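Local coordinates for protein Glucose/sorbosone dehydrogenases (Escherichia coli K12, PDB 2G8S) that belongs to the glucose/sorbosone dehydrogenase family, folds as a beta-propeller and carries a bound calcium ion, at residues Asp298-Val303 and Gly315-Thr319; Ile83-Tyr87 and Gly133-Phe137; Asp177-Phe181 and Gln228-Asn232; Gly38-Arg42 and Pro53-Val57. All coordinates share one frame; numbering follows the deposited sequence. Where two conformers were deposited one is given.

Contact 1: Asp298-Val303 and Gly315-Thr319; sequences DKDVIV and GRILT
A beta hairpin closes one sheet of the propeller: strand 300-307 turns back into 310-317, and Val301 faces Ile317 as an antiparallel hydrogen-bonded pair. Val301 N gives a nearly straight bond to Ile317 O (2.9 Å, 176°), and Ile317 N returns one to Val301 O. Further along, Val303 N bonds Gly315 O, while the return from Gly315 N to Val303 O is long and weak. Between these pairs stands the non-hydrogen-bonded pair Ile302 and Arg316. The two side chains run alongside each other, and Ile302 CG1 lies over one face of the guanidinium group, toward its rim. A bend at chi2 (-63°) carries the Arg316 chain across the partner strand, where two aspartates wait. Its NH1 donates to both: to Asp298 OD2 at 2.8 Å, on the anti side of that carboxylate, and to Asp300 OD1 at 2.9 Å through the syn lone pair. The Asp300 carboxylate stands steeply to the guanidinium, their planes 71° apart, and its other oxygen, OD2, accepts from Thr319 OG1 at 2.7 Å. Glu313 holds Arg316 NE. On the other face of the sheet, Val301 CB meets Ile317 CG1 at 3.7 Å. Beyond the Val301-Ile317 pair a water donates to both Lys299 O and Thr319 O. This is a two-stranded antiparallel hairpin at the edge of a four-stranded propeller sheet, with a salt-bridge network on one face.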
loop_
_atom_site.group_PDB
_atom_site.type_symbol
_atom_site.label_atom_id
_atom_site.label_comp_id
_atom_site.label_asym_id
_atom_site.label_seq_id
_atom_site.Cartn_x
_atom_site.Cartn_y
_atom_site.Cartn_z
ATOM N N ASP A 298 11.245 -5.741 11.134
ATOM C CA ASP A 298 12.642 -6.153 10.915
ATOM C C ASP A 298 13.568 -4.978 10.585
ATOM O O ASP A 298 14.801 -5.131 10.596
ATOM C CB ASP A 298 12.742 -7.207 9.817
ATOM C CG ASP A 298 12.246 -8.574 10.252
ATOM O OD1 ASP A 298 12.088 -8.833 11.469
ATOM O OD2 ASP A 298 12.019 -9.403 9.349
ATOM N N LYS A 299 12.971 -3.825 10.269
ATOM C CA LYS A 299 13.717 -2.588 10.051
ATOM C C LYS A 299 14.731 -2.743 8.920
ATOM O O LYS A 299 15.912 -2.422 9.061
ATOM C CB LYS A 299 14.395 -2.120 11.353
ATOM C CG LYS A 299 13.421 -1.852 12.504
ATOM C CD LYS A 299 14.108 -1.239 13.722
ATOM C CE LYS A 299 13.105 -1.047 14.835
ATOM N NZ LYS A 299 13.725 -0.441 16.045
ATOM N N ASP A 300 14.255 -3.252 7.789
ATOM C CA ASP A 300 15.092 -3.423 6.606
ATOM C C ASP A 300 14.232 -3.648 5.365
ATOM O O ASP A 300 13.011 -3.510 5.432
ATOM C CB ASP A 300 16.173 -4.509 6.803
ATOM C CG ASP A 300 15.617 -5.908 7.089
ATOM O OD1 ASP A 300 14.434 -6.201 6.805
ATOM O OD2 ASP A 300 16.419 -6.739 7.589
ATOM N N VAL A 301 14.885 -3.943 4.245
ATOM C CA VAL A 301 14.222 -4.262 2.985
ATOM C C VAL A 301 14.516 -5.708 2.599
ATOM O O VAL A 301 15.662 -6.166 2.646
ATOM C CB VAL A 301 14.646 -3.280 1.863
ATOM C CG1 VAL A 301 14.189 -3.780 0.473
ATOM C CG2 VAL A 301 14.089 -1.881 2.160
ATOM N N ILE A 302 13.458 -6.429 2.240
ATOM C CA ILE A 302 13.576 -7.798 1.782
ATOM C C ILE A 302 13.809 -7.801 0.280
ATOM O O ILE A 302 13.057 -7.173 -0.473
ATOM C CB ILE A 302 12.307 -8.604 2.108
ATOM C CG1 ILE A 302 11.837 -8.343 3.551
ATOM C CG2 ILE A 302 12.562 -10.092 1.890
ATOM C CD1 ILE A 302 10.460 -8.934 3.829
ATOM N N VAL A 303 14.846 -8.517 -0.155
ATOM C CA VAL A 303 15.158 -8.643 -1.571
ATOM C C VAL A 303 14.704 -10.025 -2.013
ATOM O O VAL A 303 15.146 -11.030 -1.448
ATOM C CB VAL A 303 16.663 -8.501 -1.848
ATOM C CG1 VAL A 303 16.917 -8.500 -3.349
ATOM C CG2 VAL A 303 17.185 -7.226 -1.219
ATOM N N GLY A 315 17.510 -12.318 0.533
ATOM C CA GLY A 315 18.124 -11.797 1.745
ATOM C C GLY A 315 17.604 -10.410 2.059
ATOM O O GLY A 315 16.541 -10.018 1.582
ATOM N N ARG A 316 18.354 -9.687 2.886
ATOM C CA ARG A 316 17.942 -8.381 3.400
ATOM C C ARG A 316 18.995 -7.327 3.134
ATOM O O ARG A 316 20.198 -7.626 3.105
ATOM C CB ARG A 316 17.717 -8.453 4.912
ATOM C CG ARG A 316 16.746 -9.533 5.381
ATOM C CD ARG A 316 15.330 -9.308 4.845
ATOM N NE ARG A 316 14.393 -10.313 5.343
ATOM C CZ ARG A 316 13.524 -10.123 6.331
ATOM N NH1 ARG A 316 13.447 -8.953 6.958
ATOM N NH2 ARG A 316 12.713 -11.120 6.696
ATOM N N ILE A 317 18.533 -6.094 2.936
ATOM C CA ILE A 317 19.407 -4.925 2.834
ATOM C C ILE A 317 18.910 -3.826 3.783
ATOM O O ILE A 317 17.761 -3.852 4.222
ATOM C CB ILE A 317 19.535 -4.410 1.372
ATOM C CG1 ILE A 317 18.179 -3.956 0.820
ATOM C CG2 ILE A 317 20.195 -5.484 0.473
ATOM C CD1 ILE A 317 18.239 -3.292 -0.564
ATOM N N LEU A 318 19.793 -2.882 4.112
ATOM C CA LEU A 318 19.500 -1.759 5.026
ATOM C C LEU A 318 19.373 -2.138 6.509
ATOM O O LEU A 318 19.119 -1.270 7.349
ATOM C CB LEU A 318 18.267 -0.954 4.569
ATOM C CG LEU A 318 18.205 -0.413 3.139
ATOM C CD1 LEU A 318 16.925 0.367 2.915
ATOM C CD2 LEU A 318 19.400 0.453 2.844
ATOM N N THR A 319 19.586 -3.410 6.843
ATOM C CA THR A 319 19.446 -3.850 8.233
ATOM C C THR A 319 20.370 -3.089 9.181
ATOM O O THR A 319 20.000 -2.819 10.325
ATOM C CB THR A 319 19.700 -5.362 8.388
ATOM O OG1 THR A 319 19.047 -6.064 7.324
ATOM C CG2 THR A 319 19.160 -5.866 9.721
HETATM O O HOH W 1 17.537 -2.799 11.189
#

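Contact 2: Ile83-Tyr87 and Gly133-Phe137; sequences IWLSY and GRLVF
Two neighbouring sheets of the propeller meet here face to face, with Trp84 and Ser86 of strand 82-90 turned toward Leu135 and Phe137 of strand 135-137. The tight part is aromatic. Phe137 drives its edge at one face of the Trp84 indole in a T-shaped stack, the planes 73° apart and the centroid of the five-membered ring 4.8 Å from that of the phenyl. CZ does the touching, 3.3 Å from Trp84 NE1, offset toward the rim of the indole. Tyr102 also meets the indole, and Leu143 packs against both members of the stack. The looser middle belongs to Leu135, which reaches across with a single methyl: CD1 is 3.9 Å from Trp84 CB and farther from Ser86 CB, at 4.2 Å. Of the touching residues only Phe137 is partly exposed; the rest are buried. At the other end the contact becomes polar. Ser86 OG sits between its own backbone N and carbonyl carbon (chi1 65°), which aims it at the loop leading into strand 135-137. The same oxygen is also hydrogen-bonded to Asp70 N, so this buried hydroxyl has two partners. Across the contact Ser86 OG donates to Gly133 O at 2.6 Å, from 20° off the carbonyl plane.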
loop_
_atom_site.group_PDB
_atom_site.type_symbol
_atom_site.label_atom_id
_atom_site.label_comp_id
_atom_site.label_asym_id
_atom_site.label_seq_id
_atom_site.Cartn_x
_atom_site.Cartn_y
_atom_site.Cartn_z
ATOM N N ILE A 83 -4.150 13.947 -9.222
ATOM C CA ILE A 83 -3.503 13.119 -8.210
ATOM C C ILE A 83 -4.550 12.565 -7.257
ATOM O O ILE A 83 -5.540 13.236 -6.950
ATOM C CB ILE A 83 -2.348 13.839 -7.458
ATOM C CG1 ILE A 83 -2.858 14.909 -6.501
ATOM C CG2 ILE A 83 -1.327 14.396 -8.445
ATOM C CD1 ILE A 83 -1.826 15.286 -5.423
ATOM N N TRP A 84 -4.347 11.314 -6.858
ATOM C CA TRP A 84 -5.243 10.616 -5.946
ATOM C C TRP A 84 -4.608 10.498 -4.570
ATOM O O TRP A 84 -3.395 10.281 -4.454
ATOM C CB TRP A 84 -5.545 9.210 -6.482
ATOM C CG TRP A 84 -6.453 9.179 -7.679
ATOM C CD1 TRP A 84 -6.166 9.592 -8.958
ATOM C CD2 TRP A 84 -7.807 8.712 -7.702
ATOM N NE1 TRP A 84 -7.265 9.407 -9.776
ATOM C CE2 TRP A 84 -8.285 8.866 -9.030
ATOM C CE3 TRP A 84 -8.664 8.169 -6.730
ATOM C CZ2 TRP A 84 -9.586 8.482 -9.408
ATOM C CZ3 TRP A 84 -9.954 7.803 -7.098
ATOM C CH2 TRP A 84 -10.403 7.957 -8.426
ATOM N N LEU A 85 -5.427 10.633 -3.528
ATOM C CA LEU A 85 -4.964 10.459 -2.148
ATOM C C LEU A 85 -5.896 9.513 -1.403
ATOM O O LEU A 85 -7.110 9.486 -1.659
ATOM C CB LEU A 85 -4.933 11.792 -1.386
ATOM C CG LEU A 85 -4.067 12.931 -1.940
ATOM C CD1 LEU A 85 -4.345 14.256 -1.226
ATOM C CD2 LEU A 85 -2.583 12.576 -1.815
ATOM N N SER A 86 -5.330 8.738 -0.482
ATOM C CA SER A 86 -6.144 8.001 0.467
ATOM C C SER A 86 -5.800 8.445 1.883
ATOM O O SER A 86 -4.707 8.934 2.149
ATOM C CB SER A 86 -5.940 6.491 0.316
ATOM O OG SER A 86 -4.618 6.103 0.659
ATOM N N TYR A 87 -6.751 8.283 2.791
ATOM C CA TYR A 87 -6.588 8.786 4.154
ATOM C C TYR A 87 -7.611 8.121 5.059
ATOM O O TYR A 87 -8.566 7.531 4.573
ATOM C CB TYR A 87 -6.749 10.322 4.186
ATOM C CG TYR A 87 -8.097 10.847 3.712
ATOM C CD1 TYR A 87 -9.054 11.279 4.635
ATOM C CD2 TYR A 87 -8.403 10.953 2.344
ATOM C CE1 TYR A 87 -10.293 11.772 4.215
ATOM C CE2 TYR A 87 -9.648 11.452 1.916
ATOM C CZ TYR A 87 -10.583 11.849 2.864
ATOM O OH TYR A 87 -11.807 12.345 2.470
ATOM N N GLY A 133 -4.928 1.089 2.536
ATOM C CA GLY A 133 -4.761 2.442 2.001
ATOM C C GLY A 133 -4.071 2.568 0.657
ATOM O O GLY A 133 -4.182 3.602 -0.002
ATOM N N ARG A 134 -3.357 1.526 0.241
ATOM C CA ARG A 134 -2.636 1.603 -1.030
ATOM C C ARG A 134 -3.584 1.689 -2.225
ATOM O O ARG A 134 -4.596 0.989 -2.277
ATOM C CB ARG A 134 -1.686 0.416 -1.204
ATOM C CG ARG A 134 -0.815 0.480 -2.462
ATOM C CD ARG A 134 0.659 0.711 -2.151
ATOM N NE ARG A 134 0.980 2.083 -1.759
ATOM C CZ ARG A 134 2.146 2.453 -1.221
ATOM N NH1 ARG A 134 3.102 1.554 -0.994
ATOM N NH2 ARG A 134 2.364 3.724 -0.906
ATOM N N LEU A 135 -3.230 2.561 -3.169
ATOM C CA LEU A 135 -3.949 2.723 -4.431
ATOM C C LEU A 135 -3.027 2.300 -5.558
ATOM O O LEU A 135 -1.881 2.746 -5.617
ATOM C CB LEU A 135 -4.306 4.197 -4.636
ATOM C CG LEU A 135 -5.030 4.900 -3.487
ATOM C CD1 LEU A 135 -5.178 6.387 -3.784
ATOM C CD2 LEU A 135 -6.372 4.245 -3.267
ATOM N N VAL A 136 -3.523 1.463 -6.463
ATOM C CA VAL A 136 -2.730 1.104 -7.643
ATOM C C VAL A 136 -3.588 1.142 -8.904
ATOM O O VAL A 136 -4.634 0.487 -8.966
ATOM C CB VAL A 136 -2.071 -0.301 -7.502
ATOM C CG1 VAL A 136 -1.409 -0.714 -8.820
ATOM C CG2 VAL A 136 -1.029 -0.304 -6.398
ATOM N N PHE A 137 -3.146 1.906 -9.906
ATOM C CA PHE A 137 -3.780 1.869 -11.226
ATOM C C PHE A 137 -3.216 0.696 -12.035
ATOM O O PHE A 137 -1.992 0.482 -12.053
ATOM C CB PHE A 137 -3.565 3.193 -11.969
ATOM C CG PHE A 137 -4.362 4.337 -11.401
ATOM C CD1 PHE A 137 -5.692 4.528 -11.780
ATOM C CD2 PHE A 137 -3.791 5.205 -10.483
ATOM C CE1 PHE A 137 -6.441 5.571 -11.237
ATOM C CE2 PHE A 137 -4.532 6.254 -9.936
ATOM C CZ PHE A 137 -5.861 6.432 -10.316
#

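Contact 3: Asp177-Phe181 and Gln228-Asn232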
loop_
_atom_site.group_PDB
_atom_site.type_symbol
_atom_site.label_atom_id
_atom_site.label_comp_id
_atom_site.label_asym_id
_atom_site.label_seq_id
_atom_site.Cartn_x
_atom_site.Cartn_y
_atom_site.Cartn_z
ATOM N N ASP A 177 -19.012 -2.358 -14.530
ATOM C CA ASP A 177 -20.180 -3.192 -14.811
ATOM C C ASP A 177 -19.878 -4.692 -14.782
ATOM O O ASP A 177 -20.802 -5.513 -14.757
ATOM C CB ASP A 177 -20.817 -2.793 -16.151
ATOM C CG ASP A 177 -21.693 -1.550 -16.042
ATOM O OD1 ASP A 177 -21.963 -0.926 -17.091
ATOM O OD2 ASP A 177 -22.121 -1.198 -14.918
ATOM N N ASP A 178 -18.592 -5.048 -14.762
ATOM C CA ASP A 178 -18.178 -6.454 -14.753
ATOM C C ASP A 178 -17.521 -6.896 -13.435
ATOM O O ASP A 178 -16.905 -7.956 -13.384
ATOM C CB ASP A 178 -17.240 -6.759 -15.929
ATOM C CG ASP A 178 -15.915 -6.026 -15.832
ATOM O OD1 ASP A 178 -15.900 -4.859 -15.388
ATOM O OD2 ASP A 178 -14.879 -6.615 -16.202
ATOM N N ASN A 179 -17.651 -6.090 -12.384
ATOM C CA ASN A 179 -17.199 -6.520 -11.053
ATOM C C ASN A 179 -17.966 -7.765 -10.585
ATOM O O ASN A 179 -19.133 -7.940 -10.953
ATOM C CB ASN A 179 -17.297 -5.381 -10.034
ATOM C CG ASN A 179 -15.990 -4.589 -9.907
ATOM O OD1 ASN A 179 -15.099 -4.686 -10.762
ATOM N ND2 ASN A 179 -15.873 -3.814 -8.832
ATOM N N PRO A 180 -17.306 -8.643 -9.806
ATOM C CA PRO A 180 -17.824 -10.002 -9.575
ATOM C C PRO A 180 -19.153 -10.076 -8.823
ATOM O O PRO A 180 -19.925 -11.011 -9.059
ATOM C CB PRO A 180 -16.719 -10.675 -8.749
ATOM C CG PRO A 180 -15.936 -9.550 -8.156
ATOM C CD PRO A 180 -16.016 -8.422 -9.127
ATOM N N PHE A 181 -19.406 -9.113 -7.937
ATOM C CA PHE A 181 -20.564 -9.175 -7.031
ATOM C C PHE A 181 -21.657 -8.152 -7.330
ATOM O O PHE A 181 -22.528 -7.893 -6.490
ATOM C CB PHE A 181 -20.106 -9.077 -5.568
ATOM C CG PHE A 181 -19.105 -10.125 -5.184
ATOM C CD1 PHE A 181 -19.485 -11.459 -5.096
ATOM C CD2 PHE A 181 -17.781 -9.794 -4.943
ATOM C CE1 PHE A 181 -18.569 -12.445 -4.757
ATOM C CE2 PHE A 181 -16.850 -10.781 -4.605
ATOM C CZ PHE A 181 -17.245 -12.106 -4.512
ATOM N N GLN A 228 -7.219 -12.499 -7.271
ATOM C CA GLN A 228 -8.014 -12.744 -8.462
ATOM C C GLN A 228 -9.471 -12.363 -8.253
ATOM O O GLN A 228 -9.954 -12.290 -7.124
ATOM C CB GLN A 228 -7.876 -14.201 -8.900
ATOM C CG GLN A 228 -6.489 -14.517 -9.460
ATOM C CD GLN A 228 -6.266 -15.993 -9.727
ATOM O OE1 GLN A 228 -6.721 -16.858 -8.976
ATOM N NE2 GLN A 228 -5.534 -16.290 -10.795
ATOM N N LYS A 229 -10.148 -12.095 -9.369
ATOM C CA LYS A 229 -11.538 -11.676 -9.373
ATOM C C LYS A 229 -12.435 -12.624 -8.590
ATOM O O LYS A 229 -12.520 -13.826 -8.898
ATOM C CB LYS A 229 -12.038 -11.579 -10.816
ATOM C CG LYS A 229 -13.473 -11.100 -10.965
ATOM C CD LYS A 229 -13.859 -11.046 -12.442
ATOM C CE LYS A 229 -15.262 -10.480 -12.612
ATOM N NZ LYS A 229 -15.713 -10.602 -14.024
ATOM N N GLY A 230 -13.103 -12.065 -7.579
ATOM C CA GLY A 230 -14.123 -12.759 -6.804
ATOM C C GLY A 230 -13.618 -13.768 -5.798
ATOM O O GLY A 230 -14.409 -14.496 -5.198
ATOM N N LYS A 231 -12.305 -13.818 -5.589
ATOM C CA LYS A 231 -11.721 -14.880 -4.759
ATOM C C LYS A 231 -11.522 -14.463 -3.301
ATOM O O LYS A 231 -11.386 -13.275 -2.990
ATOM C CB LYS A 231 -10.402 -15.372 -5.369
ATOM C CG LYS A 231 -10.536 -16.001 -6.765
ATOM C CD LYS A 231 -10.549 -17.515 -6.711
ATOM C CE LYS A 231 -10.598 -18.127 -8.107
ATOM N NZ LYS A 231 -9.289 -18.078 -8.835
ATOM N N ASN A 232 -11.505 -15.470 -2.428
ATOM C CA ASN A 232 -11.407 -15.343 -0.983
ATOM C C ASN A 232 -9.996 -15.725 -0.544
ATOM O O ASN A 232 -9.593 -16.869 -0.714
ATOM C CB ASN A 232 -12.433 -16.324 -0.384
ATOM C CG ASN A 232 -12.558 -16.233 1.125
ATOM O OD1 ASN A 232 -11.731 -15.639 1.811
ATOM N ND2 ASN A 232 -13.619 -16.846 1.656
#
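The carbonyl oxygen of Asp178 receives the one polar bond between these two loops, a weak one from Lys229 NZ at 3.0 Å. Lys229 sends its chain across fully extended: CG is anti to the backbone N (chi1 -178°), every later torsion is also near 180°, and the ammonium group thus arrives beside the 177-181 loop. The Asp178 carboxylate is not what it grips. OD2 stays 4.6 Å from Lys229 NZ, where a weak electrostatic attraction is probably all that remains, while OD1 forms a salt bridge with Arg168. On its way the lysine chain passes obliquely over Pro180, with CG 4.0 Å from Pro180 CB. Pro180 also leans on the next residue of the turn, its CG 3.8 Å from Gly230 N. Phe181 adds the far end of its ring, CZ lying 3.8 Å from Gly230 O and about as close to Gly230 CA; the ring meets this carbonyl oxygen obliquely. Strand 191-194 touches both loops: the Trp192 side chain touches Pro180 and Lys229, and its backbone is hydrogen-bonded to Gly230. Gln228 N is bonded to the hydroxyl of Tyr233, a residue of the calcium site. Within the turn Lys231 N returns to Gln228 O at 3.2 Å, and Gly230 has a positive phi of 76°. This is a type II beta turn, with Lys229 and Gly230 at its corners, packed against a surface loop of the propeller.

Contact 4: Gly38-Arg42 and Pro53-Val57; sequences GGELR and PLSGV
Pro53 lies alongside both Glu40 and Arg42, all three side chains pointing the same way, with the proline ring laid over one face of the arginine's flat end. Pro53 CD sits above the centre of the guanidinium, 3.6 Å from its plane, and Pro53 CG touches Glu40 CD at 3.6 Å. The guanidinium is held from its edge as well: NE and NH2 of Arg42 approach side-on and both donate to Glu40 OE1, each at 2.9 Å. They come from the same side of the carboxylate, about 45° out of its plane, while the oxygen stays almost in the plane of the guanidinium. Arg42 NH1 turns to Ser51 O, which further fixes the rotation of the group. Next to this polar group the backbones join through Leu54 N and Leu41 O, 2.8 Å apart and nearly straight at 170°. A water bridges Leu41 N and Leu54 O. Leu41 swings its CG anti to the backbone N (chi1 -178°), which brings CD2 toward Leu54 and Val57. There it crosses Val57 at about a right angle, CB 3.8 Å from Val57 CG2, and meets Leu54 more obliquely, methyl to methyl. Strand 40-45 bonds to strand 32-36 through Arg42 and Ile34, and the loop then leads on from strand 49-50 toward strand 68-73, where Leu41 touches Val71 and Val57 touches Leu68.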
loop_
_atom_site.group_PDB
_atom_site.type_symbol
_atom_site.label_atom_id
_atom_site.label_comp_id
_atom_site.label_asym_id
_atom_site.label_seq_id
_atom_site.Cartn_x
_atom_site.Cartn_y
_atom_site.Cartn_z
ATOM N N GLY A 38 0.740 12.492 9.438
ATOM C CA GLY A 38 0.054 13.457 10.292
ATOM C C GLY A 38 -0.885 14.378 9.525
ATOM O O GLY A 38 -1.735 15.043 10.132
ATOM N N GLY A 39 -0.729 14.433 8.197
ATOM C CA GLY A 39 -1.682 15.128 7.333
ATOM C C GLY A 39 -1.141 16.101 6.303
ATOM O O GLY A 39 -1.922 16.802 5.658
ATOM N N GLU A 40 0.178 16.122 6.125
ATOM C CA GLU A 40 0.824 17.039 5.184
ATOM C C GLU A 40 1.267 16.341 3.908
ATOM O O GLU A 40 1.832 15.240 3.966
ATOM C CB GLU A 40 2.052 17.672 5.821
ATOM C CG GLU A 40 1.711 18.618 6.963
ATOM C CD GLU A 40 2.928 19.142 7.693
ATOM O OE1 GLU A 40 4.072 18.732 7.387
ATOM O OE2 GLU A 40 2.735 19.971 8.600
ATOM N N LEU A 41 1.008 16.998 2.776
ATOM C CA LEU A 41 1.555 16.608 1.469
ATOM C C LEU A 41 2.640 17.615 1.108
ATOM O O LEU A 41 2.404 18.818 1.132
ATOM C CB LEU A 41 0.455 16.595 0.402
ATOM C CG LEU A 41 0.830 16.171 -1.031
ATOM C CD1 LEU A 41 1.263 14.702 -1.097
ATOM C CD2 LEU A 41 -0.314 16.413 -1.997
ATOM N N ARG A 42 3.836 17.130 0.799
ATOM C CA ARG A 42 4.947 18.033 0.511
ATOM C C ARG A 42 5.641 17.629 -0.776
ATOM O O ARG A 42 5.515 16.495 -1.227
ATOM C CB ARG A 42 5.937 18.093 1.681
ATOM C CG ARG A 42 5.394 18.861 2.901
ATOM C CD ARG A 42 6.393 18.838 4.031
ATOM N NE ARG A 42 5.905 19.417 5.291
ATOM C CZ ARG A 42 6.414 20.504 5.870
ATOM N NH1 ARG A 42 7.420 21.170 5.301
ATOM N NH2 ARG A 42 5.922 20.920 7.029
ATOM N N PRO A 53 3.812 22.480 3.311
ATOM C CA PRO A 53 2.669 21.654 2.931
ATOM C C PRO A 53 1.863 22.278 1.806
ATOM O O PRO A 53 1.644 23.495 1.797
ATOM C CB PRO A 53 1.832 21.610 4.218
ATOM C CG PRO A 53 2.831 21.799 5.298
ATOM C CD PRO A 53 3.787 22.816 4.745
ATOM N N LEU A 54 1.429 21.459 0.851
ATOM C CA LEU A 54 0.556 21.950 -0.206
ATOM C C LEU A 54 -0.818 22.235 0.372
ATOM O O LEU A 54 -1.239 21.599 1.343
ATOM C CB LEU A 54 0.420 20.926 -1.336
ATOM C CG LEU A 54 1.515 20.887 -2.402
ATOM C CD1 LEU A 54 2.850 20.411 -1.850
ATOM C CD2 LEU A 54 1.077 20.000 -3.547
ATOM N N SER A 55 -1.511 23.204 -0.207
ATOM C CA SER A 55 -2.879 23.496 0.205
ATOM C C SER A 55 -3.857 22.621 -0.579
ATOM O O SER A 55 -3.495 22.053 -1.626
ATOM C CB SER A 55 -3.199 24.964 -0.034
ATOM O OG SER A 55 -3.449 25.167 -1.409
ATOM N N GLY A 56 -5.089 22.505 -0.076
ATOM C CA GLY A 56 -6.144 21.735 -0.739
ATOM C C GLY A 56 -6.198 20.249 -0.424
ATOM O O GLY A 56 -6.933 19.501 -1.072
ATOM N N VAL A 57 -5.427 19.834 0.579
ATOM C CA VAL A 57 -5.339 18.428 0.986
ATOM C C VAL A 57 -6.466 18.156 1.993
ATOM O O VAL A 57 -6.730 19.003 2.842
ATOM C CB VAL A 57 -3.948 18.140 1.615
ATOM C CG1 VAL A 57 -3.837 16.720 2.164
ATOM C CG2 VAL A 57 -2.843 18.404 0.589
HETATM O O HOH W 2 -0.480 19.477 2.967
#

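Along the chain the order is contact 4, contact 2, contact 3, contact 1, each closing before the next opens, as in a propeller whose sheets follow one another in sequence. Contacts 4 and 2 are neighbours, centres about 15 Å apart, and they touch: Leu41 CD2 packs on Ile83 CD1 at 3.9 Å, so strand 82-90 faces the 38-42 segment on one side and strand 135-137 on the other. Contact 3 lies at the surface, its centre about 20 Å from that of contact 2. Contact 1 sits about 34 Å from contact 3, centre to centre, across the chain's centre. Contact 1 lies within one sheet; contact 2 joins two successive ones.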